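Local coordinates for DNA replication protein DnaC (Aquifex aeolicus, PDB 3ECC), which probably binds and hydrolyses ATP as a AAA+ family helicase loader that acts in the initiation of bacterial DNA replication, at residues Ala22-Pro35 and Leu54-Ile68. Sequence-based numbering, arbitrary orientation.
Sequences ALLTIRVFVHNFNP and LAVATLKAIYEKKGI
Ala22 and Ile26 open the interface by packing against Leu54, where Ile26 CD1 lies 3.7 Å from Leu54 CD2. The CG2 branch of Ile26, set anti to the backbone N, bears on Thr58, whose OG1 donates to Leu54 O (2.6 Å), which gives the hydroxyl proton a partner among apolar side chains; the same carbonyl takes Thr58 N from the opposite face of its plane. One turn on, Val30 is a knob in a hole formed by Thr58, Ala61, Ile62 and Lys65, its CG1 3.7 Å from Ala61 CB. The two helices run roughly parallel, at 33°. At the C-terminal end of helix 17-31, Lys66, bent at chi2 (70°), draws its CD past Val30 O and donates from NZ to His31 O (2.7 Å), 36° above the carbonyl plane. Cut back to an alanine here, the side chain would probably leave His31 O without this donor and Val30 O without its aliphatic cover. Phe33 takes Ile62 CD1 over the centre of one ring face, 4.3 Å above the plane, and Ile68 CD1 at its edge; Pro35 CG closes on the same Ile68 methyl. With Phe43 of strand 40-45 against both Ile26 and Leu54, the apolar seam joins the helix following the P-loop to the preceding helix and the central sheet, while the lysine bond sets an ammonium against a C-terminal helix carbonyl, where the helix dipole would probably favour its positive charge.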
loop_
_atom_site.group_PDB
_atom_site.type_symbol
_atom_site.label_atom_id
_atom_site.label_comp_id
_atom_site.label_asym_id
_atom_site.label_seq_id
_atom_site.Cartn_x
_atom_site.Cartn_y
_atom_site.Cartn_z
ATOM N N ALA A 22 1.092 12.526 -9.063
ATOM C CA ALA A 22 0.891 11.736 -7.860
ATOM C C ALA A 22 0.700 12.639 -6.645
ATOM O O ALA A 22 -0.204 12.421 -5.843
ATOM C CB ALA A 22 2.057 10.797 -7.647
ATOM N N LEU A 23 1.543 13.661 -6.521
ATOM C CA LEU A 23 1.465 14.590 -5.389
ATOM C C LEU A 23 0.123 15.315 -5.345
ATOM O O LEU A 23 -0.474 15.456 -4.277
ATOM C CB LEU A 23 2.634 15.592 -5.413
ATOM C CG LEU A 23 2.649 16.735 -4.385
ATOM C CD1 LEU A 23 2.696 16.206 -2.952
ATOM C CD2 LEU A 23 3.812 17.688 -4.644
ATOM N N LEU A 24 -0.350 15.763 -6.504
ATOM C CA LEU A 24 -1.632 16.465 -6.588
ATOM C C LEU A 24 -2.800 15.511 -6.327
ATOM O O LEU A 24 -3.771 15.876 -5.666
ATOM C CB LEU A 24 -1.794 17.173 -7.946
ATOM C CG LEU A 24 -0.777 18.286 -8.280
ATOM C CD1 LEU A 24 -0.880 18.722 -9.734
ATOM C CD2 LEU A 24 -0.883 19.496 -7.340
ATOM N N THR A 25 -2.682 14.282 -6.821
ATOM C CA THR A 25 -3.695 13.263 -6.575
ATOM C C THR A 25 -3.736 12.830 -5.104
ATOM O O THR A 25 -4.800 12.485 -4.587
ATOM C CB THR A 25 -3.504 12.033 -7.476
ATOM O OG1 THR A 25 -3.463 12.444 -8.848
ATOM C CG2 THR A 25 -4.653 11.063 -7.290
ATOM N N ILE A 26 -2.587 12.862 -4.431
ATOM C CA ILE A 26 -2.531 12.523 -3.006
ATOM C C ILE A 26 -3.172 13.620 -2.164
ATOM O O ILE A 26 -3.973 13.335 -1.270
ATOM C CB ILE A 26 -1.082 12.293 -2.508
ATOM C CG1 ILE A 26 -0.461 11.075 -3.187
ATOM C CG2 ILE A 26 -1.053 12.133 -0.991
ATOM C CD1 ILE A 26 1.051 11.046 -3.112
ATOM N N ARG A 27 -2.815 14.870 -2.460
ATOM C CA ARG A 27 -3.328 16.027 -1.721
ATOM C C ARG A 27 -4.860 16.127 -1.793
ATOM O O ARG A 27 -5.521 16.376 -0.778
ATOM C CB ARG A 27 -2.653 17.333 -2.194
ATOM C CG ARG A 27 -1.194 17.489 -1.729
ATOM C CD ARG A 27 -0.741 18.944 -1.673
ATOM N NE ARG A 27 0.611 19.093 -1.119
ATOM C CZ ARG A 27 0.899 19.168 0.184
ATOM N NH1 ARG A 27 -0.066 19.104 1.097
ATOM N NH2 ARG A 27 2.161 19.298 0.577
ATOM N N VAL A 28 -5.413 15.895 -2.984
ATOM C CA VAL A 28 -6.857 15.794 -3.160
ATOM C C VAL A 28 -7.412 14.655 -2.315
ATOM O O VAL A 28 -8.415 14.824 -1.625
ATOM C CB VAL A 28 -7.229 15.562 -4.636
ATOM C CG1 VAL A 28 -8.690 15.188 -4.764
ATOM C CG2 VAL A 28 -6.922 16.790 -5.459
ATOM N N PHE A 29 -6.740 13.503 -2.364
ATOM C CA PHE A 29 -7.152 12.300 -1.625
ATOM C C PHE A 29 -7.208 12.562 -0.117
ATOM O O PHE A 29 -8.256 12.390 0.510
ATOM C CB PHE A 29 -6.201 11.120 -1.940
ATOM C CG PHE A 29 -6.526 9.852 -1.184
ATOM C CD1 PHE A 29 -7.418 8.922 -1.706
ATOM C CD2 PHE A 29 -5.947 9.598 0.051
ATOM C CE1 PHE A 29 -7.729 7.764 -1.004
ATOM C CE2 PHE A 29 -6.252 8.436 0.758
ATOM C CZ PHE A 29 -7.140 7.520 0.228
ATOM N N VAL A 30 -6.082 13.006 0.445
ATOM C CA VAL A 30 -5.960 13.327 1.877
ATOM C C VAL A 30 -6.986 14.359 2.321
ATOM O O VAL A 30 -7.507 14.303 3.441
ATOM C CB VAL A 30 -4.554 13.870 2.206
ATOM C CG1 VAL A 30 -4.517 14.458 3.613
ATOM C CG2 VAL A 30 -3.507 12.775 2.045
ATOM N N HIS A 31 -7.284 15.297 1.434
ATOM C CA HIS A 31 -8.259 16.328 1.726
ATOM C C HIS A 31 -9.693 15.779 1.765
ATOM O O HIS A 31 -10.492 16.176 2.618
ATOM C CB HIS A 31 -8.149 17.472 0.714
ATOM C CG HIS A 31 -8.995 18.655 1.055
ATOM N ND1 HIS A 31 -10.047 19.072 0.264
ATOM C CD2 HIS A 31 -8.967 19.493 2.119
ATOM C CE1 HIS A 31 -10.620 20.124 0.821
ATOM N NE2 HIS A 31 -9.984 20.401 1.947
ATOM N N ASN A 32 -10.004 14.852 0.864
ATOM C CA ASN A 32 -11.363 14.334 0.742
ATOM C C ASN A 32 -11.575 13.018 1.451
ATOM O O ASN A 32 -12.483 12.270 1.103
ATOM C CB ASN A 32 -11.727 14.169 -0.728
ATOM C CG ASN A 32 -11.928 15.488 -1.419
ATOM O OD1 ASN A 32 -11.982 16.534 -0.771
ATOM N ND2 ASN A 32 -12.050 15.455 -2.744
ATOM N N PHE A 33 -10.741 12.737 2.447
ATOM C CA PHE A 33 -10.668 11.408 3.031
ATOM C C PHE A 33 -11.775 11.102 4.047
ATOM O O PHE A 33 -11.858 11.721 5.116
ATOM C CB PHE A 33 -9.291 11.188 3.656
ATOM C CG PHE A 33 -9.053 9.778 4.114
ATOM C CD1 PHE A 33 -8.757 8.770 3.198
ATOM C CD2 PHE A 33 -9.132 9.456 5.458
ATOM C CE1 PHE A 33 -8.542 7.471 3.614
ATOM C CE2 PHE A 33 -8.912 8.154 5.880
ATOM C CZ PHE A 33 -8.617 7.162 4.953
ATOM N N ASN A 34 -12.626 10.149 3.687
ATOM C CA ASN A 34 -13.564 9.542 4.615
ATOM C C ASN A 34 -13.158 8.084 4.779
ATOM O O ASN A 34 -13.227 7.303 3.816
ATOM C CB ASN A 34 -14.998 9.639 4.074
ATOM C CG ASN A 34 -16.054 9.245 5.109
ATOM O OD1 ASN A 34 -15.743 8.650 6.143
ATOM N ND2 ASN A 34 -17.311 9.582 4.827
ATOM N N PRO A 35 -12.719 7.711 5.992
ATOM C CA PRO A 35 -12.314 6.329 6.271
ATOM C C PRO A 35 -13.454 5.329 6.052
ATOM O O PRO A 35 -13.215 4.128 5.928
ATOM C CB PRO A 35 -11.912 6.367 7.754
ATOM C CG PRO A 35 -12.534 7.613 8.298
ATOM C CD PRO A 35 -12.565 8.583 7.169
ATOM N N LEU A 54 6.095 8.399 -0.660
ATOM C CA LEU A 54 4.774 9.004 -0.812
ATOM C C LEU A 54 3.709 8.300 0.012
ATOM O O LEU A 54 2.759 8.935 0.463
ATOM C CB LEU A 54 4.358 9.046 -2.284
ATOM C CG LEU A 54 5.075 10.126 -3.084
ATOM C CD1 LEU A 54 4.800 9.985 -4.562
ATOM C CD2 LEU A 54 4.662 11.499 -2.572
ATOM N N ALA A 55 3.878 6.992 0.209
ATOM C CA ALA A 55 3.001 6.201 1.074
ATOM C C ALA A 55 3.088 6.626 2.544
ATOM O O ALA A 55 2.079 6.659 3.243
ATOM C CB ALA A 55 3.324 4.724 0.938
ATOM N N VAL A 56 4.297 6.934 3.011
ATOM C CA VAL A 56 4.483 7.376 4.391
ATOM C C VAL A 56 3.994 8.817 4.536
ATOM O O VAL A 56 3.351 9.175 5.536
ATOM C CB VAL A 56 5.953 7.247 4.847
ATOM C CG1 VAL A 56 6.123 7.789 6.261
ATOM C CG2 VAL A 56 6.398 5.794 4.794
ATOM N N ALA A 57 4.272 9.630 3.513
ATOM C CA ALA A 57 3.765 11.001 3.437
ATOM C C ALA A 57 2.241 11.039 3.528
ATOM O O ALA A 57 1.679 11.797 4.328
ATOM C CB ALA A 57 4.238 11.675 2.152
ATOM N N THR A 58 1.578 10.210 2.721
ATOM C CA THR A 58 0.119 10.155 2.695
ATOM C C THR A 58 -0.427 9.760 4.065
ATOM O O THR A 58 -1.408 10.330 4.542
ATOM C CB THR A 58 -0.394 9.171 1.624
ATOM O OG1 THR A 58 0.241 9.448 0.372
ATOM C CG2 THR A 58 -1.890 9.302 1.450
ATOM N N LEU A 59 0.239 8.810 4.707
ATOM C CA LEU A 59 -0.203 8.310 6.006
ATOM C C LEU A 59 -0.155 9.412 7.069
ATOM O O LEU A 59 -1.055 9.510 7.914
ATOM C CB LEU A 59 0.644 7.105 6.426
ATOM C CG LEU A 59 0.396 6.447 7.785
ATOM C CD1 LEU A 59 -1.023 5.935 7.892
ATOM C CD2 LEU A 59 1.391 5.318 8.021
ATOM N N LYS A 60 0.894 10.236 7.005
ATOM C CA LYS A 60 1.089 11.354 7.930
ATOM C C LYS A 60 0.112 12.491 7.648
ATOM O O LYS A 60 -0.479 13.056 8.573
ATOM C CB LYS A 60 2.520 11.885 7.825
ATOM C CG LYS A 60 3.489 11.323 8.839
ATOM C CD LYS A 60 4.927 11.743 8.510
ATOM C CE LYS A 60 5.102 13.273 8.475
ATOM N NZ LYS A 60 5.003 13.931 9.827
ATOM N N ALA A 61 -0.057 12.816 6.365
ATOM C CA ALA A 61 -0.944 13.896 5.955
ATOM C C ALA A 61 -2.374 13.643 6.420
ATOM O O ALA A 61 -3.041 14.549 6.916
ATOM C CB ALA A 61 -0.892 14.082 4.449
ATOM N N ILE A 62 -2.833 12.403 6.277
ATOM C CA ILE A 62 -4.141 12.001 6.786
ATOM C C ILE A 62 -4.219 12.264 8.285
ATOM O O ILE A 62 -5.172 12.874 8.766
ATOM C CB ILE A 62 -4.421 10.512 6.497
ATOM C CG1 ILE A 62 -4.648 10.304 5.000
ATOM C CG2 ILE A 62 -5.626 10.020 7.296
ATOM C CD1 ILE A 62 -4.520 8.881 4.559
ATOM N N TYR A 63 -3.187 11.838 9.007
ATOM C CA TYR A 63 -3.135 12.005 10.452
ATOM C C TYR A 63 -3.023 13.473 10.898
ATOM O O TYR A 63 -3.508 13.842 11.968
ATOM C CB TYR A 63 -1.979 11.189 11.033
ATOM C CG TYR A 63 -1.549 11.648 12.403
ATOM C CD1 TYR A 63 -2.259 11.266 13.538
ATOM C CD2 TYR A 63 -0.446 12.487 12.564
ATOM C CE1 TYR A 63 -1.877 11.689 14.800
ATOM C CE2 TYR A 63 -0.057 12.923 13.826
ATOM C CZ TYR A 63 -0.779 12.519 14.938
ATOM O OH TYR A 63 -0.403 12.944 16.190
ATOM N N GLU A 64 -2.389 14.309 10.084
ATOM C CA GLU A 64 -2.182 15.711 10.459
ATOM C C GLU A 64 -3.310 16.623 9.989
ATOM O O GLU A 64 -3.406 17.761 10.438
ATOM C CB GLU A 64 -0.816 16.230 9.975
ATOM C CG GLU A 64 -0.726 16.524 8.473
ATOM C CD GLU A 64 0.717 16.738 7.988
ATOM O OE1 GLU A 64 1.581 17.107 8.818
ATOM O OE2 GLU A 64 0.982 16.543 6.775
ATOM N N LYS A 65 -4.167 16.120 9.099
ATOM C CA LYS A 65 -5.311 16.899 8.591
ATOM C C LYS A 65 -6.665 16.308 8.985
ATOM O O LYS A 65 -7.681 17.016 8.983
ATOM C CB LYS A 65 -5.243 17.058 7.066
ATOM C CG LYS A 65 -4.306 18.158 6.595
ATOM C CD LYS A 65 -3.585 17.755 5.313
ATOM C CE LYS A 65 -2.406 18.689 5.024
ATOM N NZ LYS A 65 -1.616 18.243 3.837
ATOM N N LYS A 66 -6.677 15.014 9.306
ATOM C CA LYS A 66 -7.900 14.343 9.738
ATOM C C LYS A 66 -7.764 13.761 11.144
ATOM O O LYS A 66 -8.762 13.463 11.794
ATOM C CB LYS A 66 -8.316 13.245 8.738
ATOM C CG LYS A 66 -9.446 13.634 7.774
ATOM C CD LYS A 66 -9.007 14.665 6.735
ATOM C CE LYS A 66 -10.185 15.115 5.863
ATOM N NZ LYS A 66 -9.942 16.452 5.236
ATOM N N GLY A 67 -6.527 13.595 11.608
ATOM C CA GLY A 67 -6.273 13.036 12.940
ATOM C C GLY A 67 -6.551 11.548 13.044
ATOM O O GLY A 67 -6.676 11.006 14.142
ATOM N N ILE A 68 -6.659 10.890 11.893
ATOM C CA ILE A 68 -6.888 9.448 11.839
ATOM C C ILE A 68 -5.547 8.712 11.844
ATOM O O ILE A 68 -4.742 8.862 10.924
ATOM C CB ILE A 68 -7.727 9.060 10.595
ATOM C CG1 ILE A 68 -9.173 9.529 10.772
ATOM C CG2 ILE A 68 -7.679 7.555 10.351
ATOM C CD1 ILE A 68 -9.862 9.898 9.473
#